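Local structure of DNMT2 (Spodoptera frugiperda, 4H0N) at residues Glu8-Ile13 against Leu100-Ile105; Gly14-Ala19 against Leu74-Cys79; Glu201-Lys206 against Tyr284-Glu289. The protein probably methylates cytosine 38 in the anticodon loop of tRNA(Asp), and cytosines in DNA, with S-adenosyl-L-methionine as methyl donor. The protein carries 3 engineered substitutions. All blocks are in the same frame, centred on the assembly; numbering follows the deposited sequence.

Interaction 1: residues Glu8-Ile13 against Leu100-Ile105; sequences ELYSGI and LYLIGI. With CA (calcium ion), chain F; SAH (S-adenosyl-L-homocysteine), chain E.
Leu9 and Leu102 reach toward each other and meet tip to tip. Leu9 sits at the end of strand 4-9, and Leu102 lies on helix 99-105. The nearest methyls are Leu9 CD1 and Leu102 CD1, 3.7 Å apart. Both chains are extended: CD1 is anti to CA in Leu9 (chi2 -179°) and in Leu102 (chi2 -173°), which carries each methyl to the far end of its side chain. Leu102 CD2 also approaches Leu9 CD1, at 4.1 Å. Met75, on the neighbouring strand, touches both leucines.

Leu102 CD1 has a second neighbour in Tyr10. It lies at the edge of the ring, near its plane, 4.1 Å from Tyr10 CE1 and 4.0 Å from Tyr10 OH. S-adenosyl-L-homocysteine meets the CD2-CE2 part of the ring. Tyr10 CD2 is 3.5 Å from C4 of the adenine, which meets the ring obliquely. The ribose O4' lies in the ring plane at the edge, 3.6 Å from Tyr10 CD2. Pro77, Pro78 and Ser98 also touch the tyrosine.

Beyond Tyr10 the chain forms the glycine-containing turn after the first strand, as in class I methyltransferases. Ile13 N donates to the ligand carboxylate O at 3.0 Å (156°). That oxygen lies where a side chain on Gly12 would project, and the positive phi there also favours glycine. On helix 99-105, Gly104 O binds a calcium ion at 2.9 Å, together with Asp107.

The contact between the two segments is van der Waals packing, almost wholly between carbon atoms. Within the segments, backbone atoms reach the bound groups: Ile13 N the ligand, Gly104 O the calcium ion. Tyr10 has Leu102 at the ring edge and the ligand on the CD2 side. Leu102 touches both Leu9 and Tyr10, so the fit depends on shape.

Interaction 2: residues Gly14-Ala19 against Leu74-Cys79; sequences GGMHCA and LMSPPC. With SAH (S-adenosyl-L-homocysteine), chain E.
Met16 packs on Leu74 and on the backbone of Met75, crossing Leu74 obliquely. Met16 CB is 4.0 Å from Leu74 CD1, and its SD is 4.1 Å from Leu74 CB. The Met16 chain bends at chi2 (-65°), which brings its end to the strand's backbone, with CE 3.6 Å from Met75 O. CE also reaches Ser76 CB, at 4.1 Å.

Next to this apolar patch lies the amino acid end of S-adenosyl-L-homocysteine. Its amino N donates to Ser76 OG at 2.6 Å. Its carboxylate OXT accepts from Gly15 N at 3.2 Å (152°). Gly14 is the N-cap of helix 15-23, so the carboxylate sits at the helix start, where the helix dipole would probably favour its negative charge. Further along, Pro78 CG is 3.7 Å from C8 of the adenine. Pro78 leads into Cys79, probably the catalytic cysteine of the Pro-Cys motif of C5-methyltransferases.

A second shell of contacts surrounds both segments. Glu8 accepts from His17 N, and His17 stacks on Phe47. Leu74 pairs through its backbone with strand 4-9, and Met75 with strand 114-119. Helix 15-23 thus packs on the central sheet, with Ile324 of helix 321-332 touching Met16 and Ala19.

Interaction 3: residues Glu201-Lys206 against Tyr284-Glu289; sequences EDVDEK and YFTPKE
The capping box that starts helix 287-293 presents its N-cap residue, Thr286, to Val203 of the loop 201-206. The two side chains meet tip to tip, with Val203 CG1 3.9 Å from Thr286 CG2. The other valine methyl, CG2, faces Glu289 OE2 at 4.3 Å. This is a small contact.

Thr286 OG1 sits between the backbone N and the carbonyl carbon (chi1 78°). This leaves OG1 facing the first turn and CG2 facing the valine. OG1 accepts from Glu289 N at 3.0 Å (163°). In return, Glu289 OE1 accepts from Thr286 N at 2.8 Å (170°). That donor comes on the anti side of the carboxylate, tilted out of its plane. With an alanine in place of Thr286, Glu289 N would probably lose its capping acceptor, and a gap is likely to open beside Val203 CG1. OE1 also forms a salt bridge with Arg283, whose side chain touches Val203.

Both segments lie well away from the seven-stranded sheet, in a part of the chain poor in strands. This is consistent with the smaller lobe of C5-methyltransferases. The loop has its own local order. Asp204 OD2 accepts from Lys206 N at 3.1 Å through its anti lone pair, forming an Asx turn. The turn runs into the 3-10 segment that starts at Glu205, and Phe207 pairs through its backbone with Tyr284, whose ring meets Tyr237 edge to face. Pro287, the first helical residue, packs on Met308, Tyr312 and Leu315 of helix 308-316.

Overall arrangement
Interactions 1 and 2 are neighbours, with centres 10 Å apart, and both are buried. Each packs a helix on one of two adjacent strands, 99-105 on 4-9 and 15-23 on 72-75; the strands pair through Leu9 N and Leu74 O. Both border the same ligand: 8-13 and 14-19 share its carboxylate, while 74-79 takes its amino group. Interaction 3 lies apart, its centre 34 Å from that of interaction 1. Its touching residues are mostly buried, but much of loop 201-206 is exposed. All three are van der Waals contacts made mainly by apolar groups. Nearby polar bonds hold the ligand in the first two, with calcium also bound at the helix of the first, and cap a helix in the third.

Interaction 1: residues Glu8-Ile13 against Leu100-Ile105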
loop_
_atom_site.group_PDB
_atom_site.type_symbol
_atom_site.label_atom_id
_atom_site.label_comp_id
_atom_site.label_asym_id
_atom_site.label_seq_id
_atom_site.Cartn_x
_atom_site.Cartn_y
_atom_site.Cartn_z
ATOM N N GLU A 8 -3.524 4.471 -14.543
ATOM C CA GLU A 8 -3.387 4.085 -13.147
ATOM C C GLU A 8 -4.669 3.418 -12.657
ATOM O O GLU A 8 -5.655 4.095 -12.376
ATOM C CB GLU A 8 -3.069 5.322 -12.313
ATOM C CG GLU A 8 -2.787 5.066 -10.855
ATOM C CD GLU A 8 -2.676 6.360 -10.082
ATOM O OE1 GLU A 8 -2.258 6.320 -8.903
ATOM O OE2 GLU A 8 -3.013 7.420 -10.661
ATOM N N LEU A 9 -4.648 2.091 -12.564
ATOM C CA LEU A 9 -5.835 1.318 -12.205
ATOM C C LEU A 9 -5.888 1.008 -10.723
ATOM O O LEU A 9 -4.855 0.751 -10.101
ATOM C CB LEU A 9 -5.858 0.005 -12.970
ATOM C CG LEU A 9 -5.803 0.120 -14.485
ATOM C CD1 LEU A 9 -5.866 -1.270 -15.091
ATOM C CD2 LEU A 9 -6.944 0.999 -14.972
ATOM N N TYR A 10 -7.100 0.997 -10.172
ATOM C CA TYR A 10 -7.295 0.870 -8.735
ATOM C C TYR A 10 -6.472 1.957 -8.050
ATOM O O TYR A 10 -5.710 1.693 -7.119
ATOM C CB TYR A 10 -6.887 -0.519 -8.256
ATOM C CG TYR A 10 -7.445 -1.639 -9.106
ATOM C CD1 TYR A 10 -6.692 -2.204 -10.125
ATOM C CD2 TYR A 10 -8.724 -2.134 -8.888
ATOM C CE1 TYR A 10 -7.195 -3.234 -10.902
ATOM C CE2 TYR A 10 -9.234 -3.163 -9.656
ATOM C CZ TYR A 10 -8.463 -3.712 -10.666
ATOM O OH TYR A 10 -8.958 -4.740 -11.450
ATOM N N SER A 11 -6.650 3.183 -8.538
ATOM C CA SER A 11 -5.805 4.316 -8.185
ATOM C C SER A 11 -5.785 4.659 -6.698
ATOM O O SER A 11 -4.786 5.175 -6.199
ATOM C CB SER A 11 -6.213 5.548 -8.996
ATOM O OG SER A 11 -7.557 5.900 -8.736
ATOM N N GLY A 12 -6.883 4.378 -6.000
ATOM C CA GLY A 12 -7.001 4.684 -4.584
ATOM C C GLY A 12 -6.782 6.155 -4.287
ATOM O O GLY A 12 -7.346 7.018 -4.957
ATOM N N ILE A 13 -5.956 6.448 -3.285
ATOM C CA ILE A 13 -5.617 7.833 -2.976
ATOM C C ILE A 13 -4.402 8.297 -3.784
ATOM O O ILE A 13 -3.905 9.408 -3.596
ATOM C CB ILE A 13 -5.368 8.066 -1.463
ATOM C CG1 ILE A 13 -4.076 7.376 -1.022
ATOM C CG2 ILE A 13 -6.560 7.602 -0.634
ATOM C CD1 ILE A 13 -3.765 7.559 0.437
ATOM N N LEU A 100 -9.394 -10.576 -13.402
ATOM C CA LEU A 100 -9.522 -11.531 -14.497
ATOM C C LEU A 100 -9.856 -10.844 -15.819
ATOM O O LEU A 100 -9.475 -11.323 -16.887
ATOM C CB LEU A 100 -10.585 -12.584 -14.178
ATOM C CG LEU A 100 -10.130 -13.738 -13.288
ATOM C CD1 LEU A 100 -11.162 -14.850 -13.300
ATOM C CD2 LEU A 100 -8.768 -14.256 -13.727
ATOM N N TYR A 101 -10.573 -9.727 -15.739
ATOM C CA TYR A 101 -10.918 -8.955 -16.919
ATOM C C TYR A 101 -9.677 -8.372 -17.588
ATOM O O TYR A 101 -9.596 -8.319 -18.816
ATOM C CB TYR A 101 -11.886 -7.833 -16.562
ATOM C CG TYR A 101 -12.194 -6.930 -17.727
ATOM C CD1 TYR A 101 -11.657 -5.650 -17.804
ATOM C CD2 TYR A 101 -13.012 -7.367 -18.766
ATOM C CE1 TYR A 101 -11.940 -4.824 -18.872
ATOM C CE2 TYR A 101 -13.298 -6.547 -19.841
ATOM C CZ TYR A 101 -12.763 -5.276 -19.889
ATOM O OH TYR A 101 -13.048 -4.459 -20.957
ATOM N N LEU A 102 -8.715 -7.940 -16.777
ATOM C CA LEU A 102 -7.479 -7.363 -17.301
ATOM C C LEU A 102 -6.655 -8.399 -18.050
ATOM O O LEU A 102 -6.249 -8.168 -19.189
ATOM C CB LEU A 102 -6.650 -6.736 -16.180
ATOM C CG LEU A 102 -7.308 -5.546 -15.482
ATOM C CD1 LEU A 102 -6.343 -4.896 -14.506
ATOM C CD2 LEU A 102 -7.823 -4.531 -16.496
ATOM N N ILE A 103 -6.416 -9.536 -17.401
ATOM C CA ILE A 103 -5.697 -10.648 -18.011
ATOM C C ILE A 103 -6.279 -10.975 -19.378
ATOM O O ILE A 103 -5.547 -11.245 -20.335
ATOM C CB ILE A 103 -5.766 -11.903 -17.124
ATOM C CG1 ILE A 103 -5.071 -11.640 -15.784
ATOM C CG2 ILE A 103 -5.152 -13.101 -17.833
ATOM C CD1 ILE A 103 -5.178 -12.785 -14.796
ATOM N N GLY A 104 -7.604 -10.930 -19.464
ATOM C CA GLY A 104 -8.295 -11.146 -20.717
ATOM C C GLY A 104 -7.878 -10.147 -21.774
ATOM O O GLY A 104 -7.335 -10.539 -22.796
ATOM N N ILE A 105 -8.095 -8.860 -21.512
ATOM C CA ILE A 105 -7.906 -7.827 -22.525
ATOM C C ILE A 105 -6.456 -7.482 -22.823
ATOM O O ILE A 105 -6.196 -6.517 -23.537
ATOM C CB ILE A 105 -8.609 -6.501 -22.151
ATOM C CG1 ILE A 105 -8.036 -5.938 -20.850
ATOM C CG2 ILE A 105 -10.117 -6.685 -22.071
ATOM C CD1 ILE A 105 -8.366 -4.481 -20.629
HETATM CA CA CA F . -8.400 -11.506 -25.292
HETATM N N SAH E . -2.992 1.619 -4.622
HETATM C CA SAH E . -4.137 2.467 -4.309
HETATM C CB SAH E . -5.385 1.666 -3.920
HETATM C CG SAH E . -5.285 0.143 -3.871
HETATM S SD SAH E . -6.600 -0.570 -2.844
HETATM C C SAH E . -3.797 3.529 -3.258
HETATM O O SAH E . -4.617 3.875 -2.405
HETATM O OXT SAH E . -2.698 4.081 -3.241
HETATM C "C5'" SAH E . -7.639 -0.963 -4.277
HETATM C "C4'" SAH E . -8.668 0.114 -4.624
HETATM O "O4'" SAH E . -9.232 -0.170 -5.890
HETATM C "C3'" SAH E . -9.829 0.202 -3.642
HETATM O "O3'" SAH E . -9.762 1.421 -2.935
HETATM C "C2'" SAH E . -11.094 0.148 -4.485
HETATM O "O2'" SAH E . -11.913 1.273 -4.257
HETATM C "C1'" SAH E . -10.608 0.158 -5.923
HETATM N N9 SAH E . -11.346 -0.810 -6.760
HETATM C C8 SAH E . -11.733 -2.080 -6.412
HETATM N N7 SAH E . -12.381 -2.638 -7.461
HETATM C C5 SAH E . -12.417 -1.745 -8.476
HETATM C C6 SAH E . -12.951 -1.798 -9.759
HETATM N N6 SAH E . -13.575 -2.893 -10.182
HETATM N N1 SAH E . -12.829 -0.704 -10.592
HETATM C C2 SAH E . -12.182 0.433 -10.150
HETATM N N3 SAH E . -11.656 0.480 -8.875
HETATM C C4 SAH E . -11.770 -0.591 -8.049
#

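Interaction 2: residues Gly14-Ala19 against Leu74-Cys79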
loop_
_atom_site.group_PDB
_atom_site.type_symbol
_atom_site.label_atom_id
_atom_site.label_comp_id
_atom_site.label_asym_id
_atom_site.label_seq_id
_atom_site.Cartn_x
_atom_site.Cartn_y
_atom_site.Cartn_z
ATOM N N GLY A 14 -3.926 7.438 -4.679
ATOM C CA GLY A 14 -2.918 7.836 -5.644
ATOM C C GLY A 14 -1.467 7.676 -5.224
ATOM O O GLY A 14 -0.651 8.568 -5.453
ATOM N N GLY A 15 -1.140 6.538 -4.620
ATOM C CA GLY A 15 0.231 6.252 -4.235
ATOM C C GLY A 15 1.120 6.028 -5.445
ATOM O O GLY A 15 2.282 6.435 -5.462
ATOM N N MET A 16 0.562 5.370 -6.457
ATOM C CA MET A 16 1.251 5.158 -7.720
ATOM C C MET A 16 1.702 6.491 -8.306
ATOM O O MET A 16 2.874 6.671 -8.638
ATOM C CB MET A 16 0.320 4.452 -8.701
ATOM C CG MET A 16 -0.056 3.043 -8.295
ATOM S SD MET A 16 1.373 1.948 -8.291
ATOM C CE MET A 16 0.581 0.345 -8.279
ATOM N N HIS A 17 0.759 7.422 -8.412
ATOM C CA HIS A 17 1.018 8.764 -8.919
ATOM C C HIS A 17 2.131 9.444 -8.126
ATOM O O HIS A 17 2.982 10.129 -8.692
ATOM C CB HIS A 17 -0.263 9.591 -8.846
ATOM C CG HIS A 17 -0.239 10.833 -9.675
ATOM N ND1 HIS A 17 -1.386 11.494 -10.056
ATOM C CD2 HIS A 17 0.794 11.543 -10.197
ATOM C CE1 HIS A 17 -1.063 12.554 -10.777
ATOM N NE2 HIS A 17 0.247 12.606 -10.875
ATOM N N CYS A 18 2.128 9.248 -6.812
ATOM C CA CYS A 18 3.173 9.806 -5.972
ATOM C C CYS A 18 4.518 9.161 -6.252
ATOM O O CYS A 18 5.553 9.813 -6.167
ATOM C CB CYS A 18 2.819 9.647 -4.497
ATOM S SG CYS A 18 1.674 10.890 -3.912
ATOM N N ALA A 19 4.489 7.878 -6.590
ATOM C CA ALA A 19 5.707 7.121 -6.830
ATOM C C ALA A 19 6.315 7.450 -8.193
ATOM O O ALA A 19 7.539 7.462 -8.353
ATOM C CB ALA A 19 5.430 5.632 -6.705
ATOM N N LEU A 74 -0.143 1.205 -14.305
ATOM C CA LEU A 74 0.172 1.050 -12.884
ATOM C C LEU A 74 -1.073 0.565 -12.156
ATOM O O LEU A 74 -2.129 1.196 -12.222
ATOM C CB LEU A 74 0.647 2.372 -12.285
ATOM C CG LEU A 74 1.896 2.982 -12.915
ATOM C CD1 LEU A 74 2.274 4.249 -12.176
ATOM C CD2 LEU A 74 3.045 1.985 -12.913
ATOM N N MET A 75 -0.959 -0.555 -11.459
ATOM C CA MET A 75 -2.148 -1.165 -10.895
ATOM C C MET A 75 -1.918 -1.927 -9.599
ATOM O O MET A 75 -0.938 -2.647 -9.453
ATOM C CB MET A 75 -2.785 -2.087 -11.929
ATOM C CG MET A 75 -1.883 -3.197 -12.415
ATOM S SD MET A 75 -2.774 -4.278 -13.548
ATOM C CE MET A 75 -1.525 -5.504 -13.911
ATOM N N SER A 76 -2.842 -1.767 -8.661
ATOM C CA SER A 76 -2.817 -2.557 -7.439
ATOM C C SER A 76 -4.196 -3.143 -7.148
ATOM O O SER A 76 -4.895 -2.678 -6.249
ATOM C CB SER A 76 -2.307 -1.722 -6.257
ATOM O OG SER A 76 -2.888 -0.431 -6.247
ATOM N N PRO A 77 -4.585 -4.176 -7.914
ATOM C CA PRO A 77 -5.896 -4.818 -7.774
ATOM C C PRO A 77 -6.063 -5.495 -6.418
ATOM O O PRO A 77 -5.193 -6.258 -6.000
ATOM C CB PRO A 77 -5.898 -5.859 -8.899
ATOM C CG PRO A 77 -4.460 -6.130 -9.174
ATOM C CD PRO A 77 -3.755 -4.831 -8.942
ATOM N N PRO A 78 -7.183 -5.216 -5.735
ATOM C CA PRO A 78 -7.456 -5.728 -4.392
ATOM C C PRO A 78 -7.758 -7.218 -4.409
ATOM O O PRO A 78 -8.127 -7.760 -5.452
ATOM C CB PRO A 78 -8.712 -4.961 -3.993
ATOM C CG PRO A 78 -9.410 -4.723 -5.284
ATOM C CD PRO A 78 -8.317 -4.436 -6.263
ATOM N N CYS A 79 -7.658 -7.868 -3.259
ATOM C CA CYS A 79 -8.052 -9.261 -3.140
ATOM C C CYS A 79 -9.513 -9.349 -2.730
ATOM O O CYS A 79 -9.880 -9.107 -1.600
ATOM C CB CYS A 79 -7.199 -9.945 -2.098
ATOM S SG CYS A 79 -7.006 -11.713 -2.260
HETATM N N SAH E . -2.992 1.619 -4.622
HETATM C CA SAH E . -4.137 2.467 -4.309
HETATM C CB SAH E . -5.385 1.666 -3.920
HETATM C CG SAH E . -5.285 0.143 -3.871
HETATM S SD SAH E . -6.600 -0.570 -2.844
HETATM C C SAH E . -3.797 3.529 -3.258
HETATM O O SAH E . -4.617 3.875 -2.405
HETATM O OXT SAH E . -2.698 4.081 -3.241
HETATM C "C5'" SAH E . -7.639 -0.963 -4.277
HETATM C "C4'" SAH E . -8.668 0.114 -4.624
HETATM O "O4'" SAH E . -9.232 -0.170 -5.890
HETATM C "C3'" SAH E . -9.829 0.202 -3.642
HETATM O "O3'" SAH E . -9.762 1.421 -2.935
HETATM C "C2'" SAH E . -11.094 0.148 -4.485
HETATM O "O2'" SAH E . -11.913 1.273 -4.257
HETATM C "C1'" SAH E . -10.608 0.158 -5.923
HETATM N N9 SAH E . -11.346 -0.810 -6.760
HETATM C C8 SAH E . -11.733 -2.080 -6.412
HETATM N N7 SAH E . -12.381 -2.638 -7.461
HETATM C C5 SAH E . -12.417 -1.745 -8.476
HETATM C C6 SAH E . -12.951 -1.798 -9.759
HETATM N N6 SAH E . -13.575 -2.893 -10.182
HETATM N N1 SAH E . -12.829 -0.704 -10.592
HETATM C C2 SAH E . -12.182 0.433 -10.150
HETATM N N3 SAH E . -11.656 0.480 -8.875
HETATM C C4 SAH E . -11.770 -0.591 -8.049
#

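Interaction 3: residues Glu201-Lys206 against Tyr284-Glu289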
loop_
_atom_site.group_PDB
_atom_site.type_symbol
_atom_site.label_atom_id
_atom_site.label_comp_id
_atom_site.label_asym_id
_atom_site.label_seq_id
_atom_site.Cartn_x
_atom_site.Cartn_y
_atom_site.Cartn_z
ATOM N N GLU A 201 5.573 16.943 17.793
ATOM C CA GLU A 201 5.498 17.124 19.242
ATOM C C GLU A 201 4.078 17.471 19.695
ATOM O O GLU A 201 3.557 16.870 20.634
ATOM C CB GLU A 201 6.538 18.145 19.743
ATOM C CG GLU A 201 6.246 19.615 19.438
ATOM C CD GLU A 201 5.501 20.314 20.569
ATOM O OE1 GLU A 201 5.086 19.630 21.530
ATOM O OE2 GLU A 201 5.331 21.550 20.500
ATOM N N ASP A 202 3.444 18.417 19.010
ATOM C CA ASP A 202 2.110 18.857 19.394
ATOM C C ASP A 202 1.047 17.911 18.849
ATOM O O ASP A 202 0.236 18.297 18.006
ATOM C CB ASP A 202 1.849 20.287 18.909
ATOM C CG ASP A 202 1.504 21.237 20.046
ATOM O OD1 ASP A 202 2.437 21.800 20.658
ATOM O OD2 ASP A 202 0.300 21.422 20.327
ATOM N N VAL A 203 1.053 16.670 19.328
ATOM C CA VAL A 203 0.055 15.701 18.887
ATOM C C VAL A 203 -1.183 15.715 19.780
ATOM O O VAL A 203 -1.092 15.612 21.002
ATOM C CB VAL A 203 0.626 14.278 18.791
ATOM C CG1 VAL A 203 -0.453 13.309 18.334
ATOM C CG2 VAL A 203 1.796 14.249 17.823
ATOM N N ASP A 204 -2.342 15.848 19.147
ATOM C CA ASP A 204 -3.614 15.973 19.844
ATOM C C ASP A 204 -3.971 14.720 20.649
ATOM O O ASP A 204 -3.658 13.595 20.248
ATOM C CB ASP A 204 -4.706 16.264 18.822
ATOM C CG ASP A 204 -5.925 16.894 19.435
ATOM O OD1 ASP A 204 -6.093 18.123 19.279
ATOM O OD2 ASP A 204 -6.715 16.156 20.063
ATOM N N GLU A 205 -4.635 14.922 21.784
ATOM C CA GLU A 205 -5.007 13.817 22.665
ATOM C C GLU A 205 -6.042 12.869 22.054
ATOM O O GLU A 205 -6.346 11.828 22.633
ATOM C CB GLU A 205 -5.512 14.339 24.016
ATOM C CG GLU A 205 -4.434 14.443 25.093
ATOM C CD GLU A 205 -4.998 14.338 26.504
ATOM O OE1 GLU A 205 -6.238 14.283 26.652
ATOM O OE2 GLU A 205 -4.199 14.304 27.465
ATOM N N LYS A 206 -6.580 13.216 20.890
ATOM C CA LYS A 206 -7.578 12.363 20.254
ATOM C C LYS A 206 -6.967 11.069 19.710
ATOM O O LYS A 206 -7.684 10.111 19.418
ATOM C CB LYS A 206 -8.315 13.116 19.145
ATOM C CG LYS A 206 -7.556 13.235 17.831
ATOM C CD LYS A 206 -7.565 14.678 17.347
ATOM C CE LYS A 206 -7.805 14.787 15.854
ATOM N NZ LYS A 206 -7.795 16.209 15.410
ATOM N N TYR A 284 -2.020 6.271 18.828
ATOM C CA TYR A 284 -1.872 5.841 17.448
ATOM C C TYR A 284 -0.966 6.797 16.673
ATOM O O TYR A 284 -0.737 7.932 17.096
ATOM C CB TYR A 284 -3.236 5.769 16.773
ATOM C CG TYR A 284 -4.185 4.786 17.415
ATOM C CD1 TYR A 284 -3.985 3.417 17.295
ATOM C CD2 TYR A 284 -5.293 5.225 18.131
ATOM C CE1 TYR A 284 -4.855 2.511 17.876
ATOM C CE2 TYR A 284 -6.169 4.328 18.718
ATOM C CZ TYR A 284 -5.944 2.974 18.588
ATOM O OH TYR A 284 -6.820 2.083 19.168
ATOM N N PHE A 285 -0.435 6.331 15.547
ATOM C CA PHE A 285 0.221 7.238 14.618
ATOM C C PHE A 285 -0.864 8.076 13.950
ATOM O O PHE A 285 -1.955 7.577 13.671
ATOM C CB PHE A 285 1.029 6.467 13.568
ATOM C CG PHE A 285 2.270 5.800 14.113
ATOM C CD1 PHE A 285 3.411 6.543 14.391
ATOM C CD2 PHE A 285 2.301 4.431 14.337
ATOM C CE1 PHE A 285 4.555 5.932 14.893
ATOM C CE2 PHE A 285 3.441 3.813 14.837
ATOM C CZ PHE A 285 4.568 4.563 15.115
ATOM N N THR A 286 -0.578 9.352 13.715
ATOM C CA THR A 286 -1.521 10.221 13.018
ATOM C C THR A 286 -1.478 9.892 11.531
ATOM O O THR A 286 -0.466 9.378 11.050
ATOM C CB THR A 286 -1.155 11.701 13.186
ATOM O OG1 THR A 286 -0.078 12.020 12.297
ATOM C CG2 THR A 286 -0.754 11.998 14.621
ATOM N N PRO A 287 -2.573 10.182 10.797
ATOM C CA PRO A 287 -2.621 9.961 9.346
ATOM C C PRO A 287 -1.428 10.580 8.627
ATOM O O PRO A 287 -0.931 10.022 7.647
ATOM C CB PRO A 287 -3.903 10.683 8.937
ATOM C CG PRO A 287 -4.785 10.546 10.126
ATOM C CD PRO A 287 -3.870 10.659 11.316
ATOM N N LYS A 288 -0.983 11.726 9.132
ATOM C CA LYS A 288 0.176 12.436 8.604
ATOM C C LYS A 288 1.445 11.604 8.767
ATOM O O LYS A 288 2.234 11.461 7.832
ATOM C CB LYS A 288 0.319 13.770 9.335
ATOM C CG LYS A 288 1.383 14.700 8.795
ATOM C CD LYS A 288 1.367 16.011 9.570
ATOM C CE LYS A 288 2.442 16.968 9.088
ATOM N NZ LYS A 288 2.451 18.222 9.892
ATOM N N GLU A 289 1.629 11.054 9.963
ATOM C CA GLU A 289 2.789 10.223 10.255
ATOM C C GLU A 289 2.796 8.954 9.412
ATOM O O GLU A 289 3.827 8.561 8.877
ATOM C CB GLU A 289 2.844 9.888 11.746
ATOM C CG GLU A 289 3.363 11.037 12.607
ATOM C CD GLU A 289 2.942 10.935 14.071
ATOM O OE1 GLU A 289 2.000 10.170 14.389
ATOM O OE2 GLU A 289 3.560 11.633 14.906
#